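Long-range contacts in diaminobutyrate-pyruvate transaminase and L-2,4-diaminobutyrate decarboxylase (PDB 2QMA), which probably uses pyridoxal 5'-phosphate in transamination and in decarboxylation of L-2,4-diaminobutyrate, the fragment in this model being its C-terminal decarboxylase domain: residues Y328-C333 with A377-M382; M113-A118 with F381-N386; V321-L326 with C333-V338; Y140-V145 with D160-S165. One frame throughout, in Å; residues are numbered along the deposited sequence.

All four contacts belong to the pyridoxal-dependent decarboxylase domain. Interaction 1 touches each of the other three, its centre lying about 7 Å from that of interaction 2, 9 Å from interaction 3 and 11 Å from interaction 4. Interactions 1 and 2 share helix 377-386; interactions 3 and 4 meet at neighbouring strands, 334-338 and 160-164, of the mixed sheet. Along the chain, interaction 4 falls wholly between the two segments of interaction 2, whereas the segments of interactions 1 and 3 alternate and share C333. Together they tie the sheet edge and the loop beyond the predicted cofactor lysine to helices that also meet the second subunit, which contacts interactions 1, 2 and 4.

Interaction 1. Residues Y328-C333 with A377-M382; sequences YQTISC and ALKVFM
K379 reaches off its helix with a nearly straight side chain and crosses T330 at about a right angle, so that its methylenes run by OG1 while NZ ends among the carbonyls of the loop. K379 NZ donates to T330 O at 2.8 Å, coming from above the carbonyl plane, and a second bond to S332 O is indicated, although that oxygen is placed less surely. E119 and D376 add salt bridges to the same ammonium; E119 also binds T330 OG1, and D376 holds S332 OG. Q329 slides past K379 in the opposite sense. Q329 OE1 lies 3.1 Å from K379 O, two acceptors that do not bond; T383 OG1 is hydrogen-bonded to this OE1 and weakly to K379 O. NE2 turns instead to F327 O. Farther along, C333 SG, placed anti to its own N (chi1 -164°), lies against V380 CG2 at 3.6 Å. The loop has a cis peptide before S332, and I331 is held by N126 and R374 of the second subunit. Here a buried lysine, paired with two acids, bonds to the loop that follows the predicted cofactor lysine, K325, in a fold-type I pyridoxal-phosphate decarboxylase domain.

Interaction 2. Residues M113-A118 with F381-N386; sequences MPAVAA and FMTMQN
The ring of P114 fits between two side-chain oxygens of the facing helix: its CG lies 3.4 Å from T383 OG1 and also 3.4 Å from N386 OD1. These are van der Waals contacts, since no hydrogen bond crosses between the two segments. N386 meets the proline at about a right angle, its CG held anti to the backbone N (chi1 172°), which carries the amide out over the ring. One turn along the first helix the contact becomes apolar. The selenium of M382, a selenomethionine, rests on A118, with SE 3.8 Å from A118 CB, and the bend at its last torsion swings CE round to within 4.4 Å of A117 CB. With proline and alanines on one side, the backbones come close, P114 CA to T383 CA being 5.1 Å, and the short axes pass 8.3 Å apart at 139°, roughly antiparallel.

The polar ends are positioned from outside. The hydroxyl of T383 is set by Q329, in the loop that also packs on A115, while N386 ND2 binds A78 O of the second subunit. The same subunit holds this end of the helix a second time, through K76 to Q385 OE1. Helix 377-386 thus turns M382, T383 and N386 to helix 113-125, F381 and M384 to helix 136-152, and packs M382 and N386 against I84 and L80 of the partner chain as well.

Interaction 3. Residues V321-L326 with C333-V338; sequences VDFHKL and CGALLV
C333 O accepts two backbone N-H groups, from F323 N at 2.8 Å and H324 N at 3.2 Å; both bonds are bent and weak. They tie the two sides together at the loop end of a beta hairpin whose strands, 318-322 and 334-338, run antiparallel in the mixed sheet of the domain. Within it V321 and A335 form the hydrogen-bonded pair. A335 N gives to V321 O at 2.9 Å in the carbonyl plane, and V321 N returns a straight bond to A335 O (N-H...O 165°). D322 and G334 are the neighbouring non-hydrogen-bonded pair, with CA atoms 4.3 Å apart; the carboxylate of D322 reaches over G334, which turns its other edge to T164 of the next strand.

D322 opens a type I turn that ends at K325, the predicted attachment site of pyridoxal phosphate, which carries no cofactor in this model. K325 NZ forms a salt bridge with D322 OD2, meeting it nearly along the C-O axis. H324 brings the edge of its ring, at CD2, toward C333 N. On the face with V321 and A335, V321 CG2 touches the end of L337. Helices flank this side, V380 and L149 both lying against F323.

F323 is hemmed in closely. V321 CG1 lies over one face toward the rim, A335 CB approaches obliquely near CE2, and the ring is nearly parallel to that of F163. C333 SG sits 4.7 Å from its centroid, 57° off the ring normal, an oblique sulfur-aromatic contact.

Interaction 4. Residues Y140-V145 with D160-S165; sequences YVEQKV and DGIFTS. With EDO (1,2-ethanediol), chain C.
Helix 140-145 crosses over strand 160-164 with the short axes 8.5 Å apart and their directions 121° from each other, E142 and F163 bringing the backbones nearest. With CG of E142 trans to its own N (chi1 -175°) and the rest of the chain extended, the carboxylate is carried past F163 to the strand. There F163 N donates a nearly straight bond to E142 OE2 (3.2 Å, 172°), arriving from above the carboxylate plane. The other oxygen, OE1, makes a salt bridge to K373. E142 CG lies obliquely near the F163 ring, at 3.7 Å from CD1, while V145 CG1 meets the ring edge in its plane, 3.5 Å from CZ. The helix leads through a short connection into this strand, which forms one edge of the mixed sheet within the chain and pairs antiparallel with 334-338. Nearer the strand's start the contact turns polar and partly exposed. Q143 NE2 gives a 2.8 Å bond to D160 OD1 on the syn side of the carboxylate, and the same oxygen weakly accepts G161 N. A water lies 3.0 Å from Q143 OE1 and 2.7 Å from G161 O, with more acceptors in reach than it has protons. Elsewhere on the helix K144 NZ holds both oxygens of an ethanediol, probably from the crystallisation liquor, and N69 O of the second subunit.

Interaction 1. Residues Y328-C333 with A377-M382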
loop_
_atom_site.group_PDB
_atom_site.type_symbol
_atom_site.label_atom_id
_atom_site.label_comp_id
_atom_site.label_asym_id
_atom_site.label_seq_id
_atom_site.Cartn_x
_atom_site.Cartn_y
_atom_site.Cartn_z
ATOM N N TYR A 328 1.138 -11.856 11.999
ATOM C CA TYR A 328 -0.289 -12.153 11.733
ATOM C C TYR A 328 -1.218 -10.975 11.424
ATOM O O TYR A 328 -2.445 -11.114 11.483
ATOM C CB TYR A 328 -0.865 -12.911 12.926
ATOM C CG TYR A 328 -0.047 -14.119 13.305
ATOM C CD1 TYR A 328 0.030 -15.230 12.451
ATOM C CD2 TYR A 328 0.568 -14.197 14.559
ATOM C CE1 TYR A 328 0.744 -16.379 12.814
ATOM C CE2 TYR A 328 1.289 -15.375 14.945
ATOM C CZ TYR A 328 1.374 -16.441 14.046
ATOM O OH TYR A 328 2.076 -17.570 14.387
ATOM N N GLN A 329 -0.640 -9.817 11.096
ATOM C CA GLN A 329 -1.443 -8.667 10.715
ATOM C C GLN A 329 -1.994 -8.851 9.292
ATOM O O GLN A 329 -1.356 -9.502 8.465
ATOM C CB GLN A 329 -0.602 -7.362 10.830
ATOM C CG GLN A 329 0.026 -7.213 12.241
ATOM C CD GLN A 329 -1.018 -7.329 13.369
ATOM O OE1 GLN A 329 -1.786 -6.397 13.611
ATOM N NE2 GLN A 329 -1.063 -8.485 14.033
ATOM N N THR A 330 -3.145 -8.247 8.997
ATOM C CA THR A 330 -3.657 -8.240 7.634
ATOM C C THR A 330 -2.751 -7.427 6.659
ATOM O O THR A 330 -2.140 -6.396 7.030
ATOM C CB THR A 330 -5.085 -7.671 7.559
ATOM O OG1 THR A 330 -5.115 -6.427 8.238
ATOM C CG2 THR A 330 -6.151 -8.622 8.212
ATOM N N ILE A 331 -2.662 -7.890 5.419
ATOM C CA ILE A 331 -1.989 -7.083 4.377
ATOM C C ILE A 331 -2.700 -5.740 4.183
ATOM O O ILE A 331 -3.917 -5.735 4.165
ATOM C CB ILE A 331 -1.937 -7.861 3.045
ATOM C CG1 ILE A 331 -1.138 -9.164 3.225
ATOM C CG2 ILE A 331 -1.384 -6.981 1.889
ATOM C CD1 ILE A 331 -1.667 -10.281 2.316
ATOM N N SER A 332 -2.009 -4.584 4.070
ATOM C CA SER A 332 -0.561 -4.365 4.253
ATOM C C SER A 332 -0.236 -3.963 5.675
ATOM O O SER A 332 -1.048 -3.318 6.377
ATOM C CB SER A 332 -0.115 -3.202 3.356
ATOM O OG SER A 332 -1.092 -2.144 3.436
ATOM N N CYS A 333 0.966 -4.314 6.119
ATOM C CA CYS A 333 1.404 -3.868 7.434
ATOM C C CYS A 333 2.892 -4.183 7.449
ATOM O O CYS A 333 3.274 -5.325 7.699
ATOM C CB CYS A 333 0.650 -4.603 8.541
ATOM S SG CYS A 333 0.757 -3.834 10.182
ATOM N N ALA A 377 -0.876 1.067 11.016
ATOM C CA ALA A 377 -0.175 0.963 12.306
ATOM C C ALA A 377 -1.200 0.660 13.403
ATOM O O ALA A 377 -0.830 0.181 14.488
ATOM C CB ALA A 377 0.575 2.243 12.604
ATOM N N LEU A 378 -2.484 0.902 13.109
ATOM C CA LEU A 378 -3.551 0.671 14.126
ATOM C C LEU A 378 -3.597 -0.809 14.453
ATOM O O LEU A 378 -3.745 -1.182 15.615
ATOM C CB LEU A 378 -4.936 1.219 13.713
ATOM C CG LEU A 378 -6.087 1.008 14.747
ATOM C CD1 LEU A 378 -5.875 1.830 16.022
ATOM C CD2 LEU A 378 -7.517 1.306 14.177
ATOM N N LYS A 379 -3.383 -1.650 13.435
ATOM C CA LYS A 379 -3.358 -3.090 13.597
ATOM C C LYS A 379 -2.343 -3.491 14.692
ATOM O O LYS A 379 -2.717 -4.215 15.608
ATOM C CB LYS A 379 -2.985 -3.790 12.290
ATOM C CG LYS A 379 -3.918 -3.486 11.125
ATOM C CD LYS A 379 -3.223 -3.894 9.809
ATOM C CE LYS A 379 -3.922 -3.324 8.656
ATOM N NZ LYS A 379 -3.467 -3.961 7.384
ATOM N N VAL A 380 -1.093 -3.025 14.581
ATOM C CA VAL A 380 -0.064 -3.412 15.547
ATOM C C VAL A 380 -0.406 -2.782 16.910
ATOM O O VAL A 380 -0.212 -3.414 17.964
ATOM C CB VAL A 380 1.357 -2.997 15.105
ATOM C CG1 VAL A 380 2.403 -3.506 16.105
ATOM C CG2 VAL A 380 1.684 -3.492 13.680
ATOM N N PHE A 381 -0.880 -1.535 16.904
ATOM C CA PHE A 381 -1.197 -0.818 18.143
ATOM C C PHE A 381 -2.239 -1.622 18.926
ATOM O O PHE A 381 -2.068 -1.854 20.134
ATOM C CB PHE A 381 -1.662 0.614 17.812
ATOM C CG PHE A 381 -2.034 1.466 19.002
ATOM C CD1 PHE A 381 -1.058 2.045 19.799
ATOM C CD2 PHE A 381 -3.369 1.771 19.259
ATOM C CE1 PHE A 381 -1.400 2.892 20.846
ATOM C CE2 PHE A 381 -3.709 2.609 20.317
ATOM C CZ PHE A 381 -2.726 3.172 21.099
HETATM N N MSE A 382 -3.279 -2.094 18.236
HETATM C CA MSE A 382 -4.325 -2.910 18.887
HETATM C C MSE A 382 -3.844 -4.311 19.252
HETATM O O MSE A 382 -4.100 -4.790 20.369
HETATM C CB MSE A 382 -5.599 -2.973 18.031
HETATM C CG MSE A 382 -6.162 -1.573 17.794
HETATM SE SE MSE A 382 -7.927 -1.478 17.022
HETATM C CE MSE A 382 -8.817 -2.788 18.159
#

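Interaction 2. Residues M113-A118 with F381-N386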
loop_
_atom_site.group_PDB
_atom_site.type_symbol
_atom_site.label_atom_id
_atom_site.label_comp_id
_atom_site.label_asym_id
_atom_site.label_seq_id
_atom_site.Cartn_x
_atom_site.Cartn_y
_atom_site.Cartn_z
HETATM N N MSE A 113 -7.168 -11.719 15.031
HETATM C CA MSE A 113 -8.430 -11.036 15.295
HETATM C C MSE A 113 -8.287 -9.534 15.543
HETATM O O MSE A 113 -9.085 -8.754 15.016
HETATM C CB MSE A 113 -9.156 -11.697 16.465
HETATM C CG MSE A 113 -10.637 -11.347 16.507
HETATM SE SE MSE A 113 -11.553 -12.240 15.067
HETATM C CE MSE A 113 -11.532 -14.061 15.833
ATOM N N PRO A 114 -7.311 -9.119 16.374
ATOM C CA PRO A 114 -7.091 -7.691 16.582
ATOM C C PRO A 114 -6.751 -6.888 15.328
ATOM O O PRO A 114 -7.159 -5.733 15.236
ATOM C CB PRO A 114 -5.925 -7.644 17.590
ATOM C CG PRO A 114 -5.354 -8.984 17.617
ATOM C CD PRO A 114 -6.453 -9.926 17.276
ATOM N N ALA A 115 -6.021 -7.498 14.394
ATOM C CA ALA A 115 -5.812 -6.870 13.071
ATOM C C ALA A 115 -7.121 -6.764 12.270
ATOM O O ALA A 115 -7.384 -5.727 11.679
ATOM C CB ALA A 115 -4.763 -7.586 12.304
ATOM N N VAL A 116 -7.952 -7.809 12.278
ATOM C CA VAL A 116 -9.242 -7.749 11.572
ATOM C C VAL A 116 -10.181 -6.664 12.175
ATOM O O VAL A 116 -10.789 -5.891 11.439
ATOM C CB VAL A 116 -9.885 -9.152 11.464
ATOM C CG1 VAL A 116 -11.271 -9.107 10.738
ATOM C CG2 VAL A 116 -8.960 -10.092 10.745
ATOM N N ALA A 117 -10.283 -6.591 13.499
ATOM C CA ALA A 117 -11.094 -5.548 14.156
ATOM C C ALA A 117 -10.517 -4.194 13.767
ATOM O O ALA A 117 -11.269 -3.294 13.419
ATOM C CB ALA A 117 -11.080 -5.702 15.675
ATOM N N ALA A 118 -9.188 -4.046 13.834
ATOM C CA ALA A 118 -8.529 -2.777 13.475
ATOM C C ALA A 118 -8.912 -2.314 12.054
ATOM O O ALA A 118 -9.145 -1.122 11.827
ATOM C CB ALA A 118 -6.986 -2.884 13.634
ATOM N N PHE A 381 -0.880 -1.535 16.904
ATOM C CA PHE A 381 -1.197 -0.818 18.143
ATOM C C PHE A 381 -2.239 -1.622 18.926
ATOM O O PHE A 381 -2.068 -1.854 20.134
ATOM C CB PHE A 381 -1.662 0.614 17.812
ATOM C CG PHE A 381 -2.034 1.466 19.002
ATOM C CD1 PHE A 381 -1.058 2.045 19.799
ATOM C CD2 PHE A 381 -3.369 1.771 19.259
ATOM C CE1 PHE A 381 -1.400 2.892 20.846
ATOM C CE2 PHE A 381 -3.709 2.609 20.317
ATOM C CZ PHE A 381 -2.726 3.172 21.099
HETATM N N MSE A 382 -3.279 -2.094 18.236
HETATM C CA MSE A 382 -4.325 -2.910 18.887
HETATM C C MSE A 382 -3.844 -4.311 19.252
HETATM O O MSE A 382 -4.100 -4.790 20.369
HETATM C CB MSE A 382 -5.599 -2.973 18.031
HETATM C CG MSE A 382 -6.162 -1.573 17.794
HETATM SE SE MSE A 382 -7.927 -1.478 17.022
HETATM C CE MSE A 382 -8.817 -2.788 18.159
ATOM N N THR A 383 -3.120 -4.945 18.335
ATOM C CA THR A 383 -2.579 -6.284 18.557
ATOM C C THR A 383 -1.690 -6.371 19.820
ATOM O O THR A 383 -1.827 -7.338 20.625
ATOM C CB THR A 383 -1.817 -6.776 17.307
ATOM O OG1 THR A 383 -2.755 -7.224 16.305
ATOM C CG2 THR A 383 -0.860 -7.898 17.672
HETATM N N MSE A 384 -0.817 -5.376 20.023
HETATM C CA MSE A 384 0.092 -5.396 21.200
HETATM C C MSE A 384 -0.596 -5.111 22.547
HETATM O O MSE A 384 -0.074 -5.475 23.619
HETATM C CB MSE A 384 1.300 -4.481 20.989
HETATM C CG MSE A 384 2.192 -4.938 19.806
HETATM SE SE MSE A 384 2.645 -6.831 19.781
HETATM C CE MSE A 384 1.251 -7.506 18.708
ATOM N N GLN A 385 -1.728 -4.421 22.489
ATOM C CA GLN A 385 -2.558 -4.214 23.682
ATOM C C GLN A 385 -3.346 -5.448 24.096
ATOM O O GLN A 385 -3.629 -5.634 25.299
ATOM C CB GLN A 385 -3.523 -3.058 23.484
ATOM C CG GLN A 385 -2.873 -1.688 23.462
ATOM C CD GLN A 385 -3.940 -0.654 23.196
ATOM O OE1 GLN A 385 -4.767 -0.375 24.064
ATOM N NE2 GLN A 385 -3.980 -0.137 21.970
ATOM N N ASN A 386 -3.693 -6.258 23.098
ATOM C CA ASN A 386 -4.632 -7.374 23.200
ATOM C C ASN A 386 -3.892 -8.724 23.386
ATOM O O ASN A 386 -3.842 -9.280 24.487
ATOM C CB ASN A 386 -5.539 -7.365 21.953
ATOM C CG ASN A 386 -6.439 -8.595 21.835
ATOM O OD1 ASN A 386 -6.613 -9.144 20.731
ATOM N ND2 ASN A 386 -7.028 -9.033 22.969
#

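Interaction 3. Residues V321-L326 with C333-V338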
loop_
_atom_site.group_PDB
_atom_site.type_symbol
_atom_site.label_atom_id
_atom_site.label_comp_id
_atom_site.label_asym_id
_atom_site.label_seq_id
_atom_site.Cartn_x
_atom_site.Cartn_y
_atom_site.Cartn_z
ATOM N N VAL A 321 10.639 -4.905 8.409
ATOM C CA VAL A 321 9.823 -5.726 9.310
ATOM C C VAL A 321 8.461 -5.877 8.593
ATOM O O VAL A 321 7.862 -4.878 8.196
ATOM C CB VAL A 321 9.584 -5.022 10.700
ATOM C CG1 VAL A 321 8.798 -5.957 11.620
ATOM C CG2 VAL A 321 10.883 -4.557 11.347
ATOM N N ASP A 322 8.035 -7.115 8.350
ATOM C CA ASP A 322 6.720 -7.365 7.752
ATOM C C ASP A 322 5.773 -7.943 8.762
ATOM O O ASP A 322 5.903 -9.115 9.091
ATOM C CB ASP A 322 6.828 -8.350 6.593
ATOM C CG ASP A 322 6.543 -7.712 5.282
ATOM O OD1 ASP A 322 6.340 -6.475 5.293
ATOM O OD2 ASP A 322 6.544 -8.426 4.244
ATOM N N PHE A 323 4.838 -7.128 9.254
ATOM C CA PHE A 323 3.862 -7.589 10.233
ATOM C C PHE A 323 2.816 -8.525 9.628
ATOM O O PHE A 323 2.216 -9.327 10.344
ATOM C CB PHE A 323 3.171 -6.407 10.885
ATOM C CG PHE A 323 4.118 -5.447 11.540
ATOM C CD1 PHE A 323 4.724 -5.775 12.740
ATOM C CD2 PHE A 323 4.414 -4.226 10.928
ATOM C CE1 PHE A 323 5.615 -4.901 13.342
ATOM C CE2 PHE A 323 5.297 -3.343 11.496
ATOM C CZ PHE A 323 5.902 -3.664 12.716
ATOM N N HIS A 324 2.606 -8.424 8.315
ATOM C CA HIS A 324 1.636 -9.263 7.677
ATOM C C HIS A 324 2.211 -10.605 7.311
ATOM O O HIS A 324 1.608 -11.347 6.557
ATOM C CB HIS A 324 0.931 -8.573 6.485
ATOM C CG HIS A 324 1.856 -8.072 5.425
ATOM N ND1 HIS A 324 2.646 -8.904 4.656
ATOM C CD2 HIS A 324 2.061 -6.822 4.954
ATOM C CE1 HIS A 324 3.312 -8.186 3.769
ATOM N NE2 HIS A 324 2.984 -6.918 3.937
ATOM N N LYS A 325 3.392 -10.910 7.835
ATOM C CA LYS A 325 3.887 -12.271 7.795
ATOM C C LYS A 325 3.702 -12.900 9.204
ATOM O O LYS A 325 2.563 -13.213 9.620
ATOM C CB LYS A 325 5.330 -12.341 7.240
ATOM C CG LYS A 325 5.407 -12.078 5.720
ATOM C CD LYS A 325 6.839 -11.946 5.230
ATOM C CE LYS A 325 6.976 -12.080 3.731
ATOM N NZ LYS A 325 6.531 -10.953 2.870
ATOM N N LEU A 326 4.786 -13.056 9.952
ATOM C CA LEU A 326 4.723 -13.838 11.171
ATOM C C LEU A 326 4.101 -13.083 12.351
ATOM O O LEU A 326 3.809 -13.677 13.394
ATOM C CB LEU A 326 6.141 -14.305 11.502
ATOM C CG LEU A 326 6.483 -15.554 12.293
ATOM C CD1 LEU A 326 5.660 -16.798 11.952
ATOM C CD2 LEU A 326 8.029 -15.778 12.206
ATOM N N CYS A 333 0.966 -4.314 6.119
ATOM C CA CYS A 333 1.404 -3.868 7.434
ATOM C C CYS A 333 2.892 -4.183 7.449
ATOM O O CYS A 333 3.274 -5.325 7.699
ATOM C CB CYS A 333 0.650 -4.603 8.541
ATOM S SG CYS A 333 0.757 -3.834 10.182
ATOM N N GLY A 334 3.716 -3.192 7.132
ATOM C CA GLY A 334 5.181 -3.375 7.241
ATOM C C GLY A 334 5.813 -2.068 7.689
ATOM O O GLY A 334 5.148 -1.046 7.723
ATOM N N ALA A 335 7.089 -2.076 8.040
ATOM C CA ALA A 335 7.768 -0.785 8.374
ATOM C C ALA A 335 9.215 -0.911 7.985
ATOM O O ALA A 335 9.731 -2.012 7.837
ATOM C CB ALA A 335 7.691 -0.499 9.842
ATOM N N LEU A 336 9.852 0.228 7.875
ATOM C CA LEU A 336 11.268 0.297 7.716
ATOM C C LEU A 336 11.812 1.081 8.878
ATOM O O LEU A 336 11.426 2.244 9.087
ATOM C CB LEU A 336 11.601 1.028 6.440
ATOM C CG LEU A 336 13.142 1.077 6.237
ATOM C CD1 LEU A 336 13.656 -0.280 5.650
ATOM C CD2 LEU A 336 13.507 2.268 5.406
ATOM N N LEU A 337 12.744 0.468 9.612
ATOM C CA LEU A 337 13.391 1.151 10.737
ATOM C C LEU A 337 14.792 1.558 10.324
ATOM O O LEU A 337 15.470 0.859 9.521
ATOM C CB LEU A 337 13.474 0.238 11.968
ATOM C CG LEU A 337 12.154 -0.464 12.359
ATOM C CD1 LEU A 337 12.443 -1.369 13.557
ATOM C CD2 LEU A 337 11.036 0.573 12.697
ATOM N N VAL A 338 15.221 2.688 10.853
ATOM C CA VAL A 338 16.586 3.128 10.658
ATOM C C VAL A 338 17.256 3.472 11.993
ATOM O O VAL A 338 16.602 3.977 12.921
ATOM C CB VAL A 338 16.746 4.356 9.633
ATOM C CG1 VAL A 338 16.212 3.967 8.192
ATOM C CG2 VAL A 338 16.163 5.654 10.187
#

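Interaction 4. Residues Y140-V145 with D160-S165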
loop_
_atom_site.group_PDB
_atom_site.type_symbol
_atom_site.label_atom_id
_atom_site.label_comp_id
_atom_site.label_asym_id
_atom_site.label_seq_id
_atom_site.Cartn_x
_atom_site.Cartn_y
_atom_site.Cartn_z
ATOM N N TYR A 140 -0.015 10.029 15.712
ATOM C CA TYR A 140 0.650 9.742 16.969
ATOM C C TYR A 140 0.660 8.237 17.251
ATOM O O TYR A 140 1.642 7.734 17.788
ATOM C CB TYR A 140 -0.027 10.497 18.098
ATOM C CG TYR A 140 0.035 11.993 18.003
ATOM C CD1 TYR A 140 1.237 12.663 17.766
ATOM C CD2 TYR A 140 -1.117 12.757 18.206
ATOM C CE1 TYR A 140 1.272 14.054 17.718
ATOM C CE2 TYR A 140 -1.075 14.144 18.175
ATOM C CZ TYR A 140 0.096 14.775 17.921
ATOM O OH TYR A 140 0.102 16.156 17.882
ATOM N N VAL A 141 -0.417 7.533 16.871
ATOM C CA VAL A 141 -0.466 6.061 16.975
ATOM C C VAL A 141 0.693 5.443 16.198
ATOM O O VAL A 141 1.441 4.648 16.759
ATOM C CB VAL A 141 -1.816 5.463 16.513
ATOM C CG1 VAL A 141 -1.762 3.927 16.356
ATOM C CG2 VAL A 141 -2.971 5.890 17.521
ATOM N N GLU A 142 0.824 5.808 14.915
ATOM C CA GLU A 142 1.951 5.337 14.092
ATOM C C GLU A 142 3.316 5.634 14.771
ATOM O O GLU A 142 4.171 4.725 14.882
ATOM C CB GLU A 142 1.928 5.914 12.665
ATOM C CG GLU A 142 3.053 5.260 11.856
ATOM C CD GLU A 142 3.037 5.479 10.374
ATOM O OE1 GLU A 142 1.968 5.357 9.730
ATOM O OE2 GLU A 142 4.156 5.698 9.850
ATOM N N GLN A 143 3.543 6.883 15.214
ATOM C CA GLN A 143 4.832 7.186 15.839
ATOM C C GLN A 143 5.091 6.354 17.124
ATOM O O GLN A 143 6.200 5.898 17.371
ATOM C CB GLN A 143 4.991 8.676 16.128
ATOM C CG GLN A 143 6.450 9.033 16.517
ATOM C CD GLN A 143 7.457 8.864 15.355
ATOM O OE1 GLN A 143 7.271 9.414 14.278
ATOM N NE2 GLN A 143 8.525 8.100 15.592
ATOM N N LYS A 144 4.059 6.180 17.926
ATOM C CA LYS A 144 4.103 5.366 19.151
ATOM C C LYS A 144 4.577 3.930 18.817
ATOM O O LYS A 144 5.462 3.387 19.492
ATOM C CB LYS A 144 2.694 5.336 19.787
ATOM C CG LYS A 144 2.453 4.318 20.913
ATOM C CD LYS A 144 3.448 4.411 22.079
ATOM C CE LYS A 144 2.898 3.635 23.291
ATOM N NZ LYS A 144 3.902 3.473 24.423
ATOM N N VAL A 145 3.929 3.322 17.809
ATOM C CA VAL A 145 4.232 1.938 17.401
ATOM C C VAL A 145 5.666 1.890 16.860
ATOM O O VAL A 145 6.433 0.949 17.163
ATOM C CB VAL A 145 3.230 1.417 16.330
ATOM C CG1 VAL A 145 3.725 0.114 15.679
ATOM C CG2 VAL A 145 1.822 1.261 16.878
ATOM N N ASP A 160 14.529 5.776 14.124
ATOM C CA ASP A 160 13.144 6.128 13.775
ATOM C C ASP A 160 12.688 5.141 12.710
ATOM O O ASP A 160 13.444 4.238 12.344
ATOM C CB ASP A 160 13.049 7.598 13.307
ATOM C CG ASP A 160 11.629 8.170 13.368
ATOM O OD1 ASP A 160 10.674 7.471 13.831
ATOM O OD2 ASP A 160 11.505 9.362 12.959
ATOM N N GLY A 161 11.452 5.286 12.222
ATOM C CA GLY A 161 10.934 4.378 11.238
ATOM C C GLY A 161 9.695 4.978 10.613
ATOM O O GLY A 161 9.242 6.059 11.022
ATOM N N ILE A 162 9.149 4.286 9.622
ATOM C CA ILE A 162 7.845 4.629 9.077
ATOM C C ILE A 162 7.210 3.381 8.542
ATOM O O ILE A 162 7.898 2.483 8.024
ATOM C CB ILE A 162 7.863 5.502 7.815
ATOM C CG1 ILE A 162 9.259 5.743 7.296
ATOM C CG2 ILE A 162 6.706 6.626 7.827
ATOM C CD1 ILE A 162 9.634 4.515 6.522
ATOM N N PHE A 163 5.890 3.375 8.536
ATOM C CA PHE A 163 5.174 2.228 8.025
ATOM C C PHE A 163 5.142 2.289 6.519
ATOM O O PHE A 163 5.049 3.366 5.949
ATOM C CB PHE A 163 3.758 2.175 8.600
ATOM C CG PHE A 163 3.657 1.383 9.864
ATOM C CD1 PHE A 163 4.246 1.847 11.048
ATOM C CD2 PHE A 163 2.990 0.139 9.861
ATOM C CE1 PHE A 163 4.133 1.090 12.240
ATOM C CE2 PHE A 163 2.841 -0.620 11.049
ATOM C CZ PHE A 163 3.429 -0.152 12.230
ATOM N N THR A 164 5.253 1.129 5.896
ATOM C CA THR A 164 5.303 0.996 4.446
ATOM C C THR A 164 4.232 -0.048 4.020
ATOM O O THR A 164 3.583 -0.680 4.865
ATOM C CB THR A 164 6.680 0.458 3.981
ATOM O OG1 THR A 164 6.821 -0.888 4.464
ATOM C CG2 THR A 164 7.827 1.340 4.477
ATOM N N SER A 165 4.066 -0.247 2.721
ATOM C CA SER A 165 3.173 -1.304 2.221
ATOM C C SER A 165 3.662 -2.756 2.443
ATOM O O SER A 165 2.896 -3.711 2.245
ATOM C CB SER A 165 2.927 -1.094 0.755
ATOM O OG SER A 165 4.138 -1.311 0.078
HETATM C C1 EDO C . 7.370 4.584 23.797
HETATM O O1 EDO C . 6.106 5.298 23.830
HETATM C C2 EDO C . 7.300 3.239 23.078
HETATM O O2 EDO C . 6.295 2.398 23.643
HETATM O O HOH W 1 8.585 8.545 11.714
#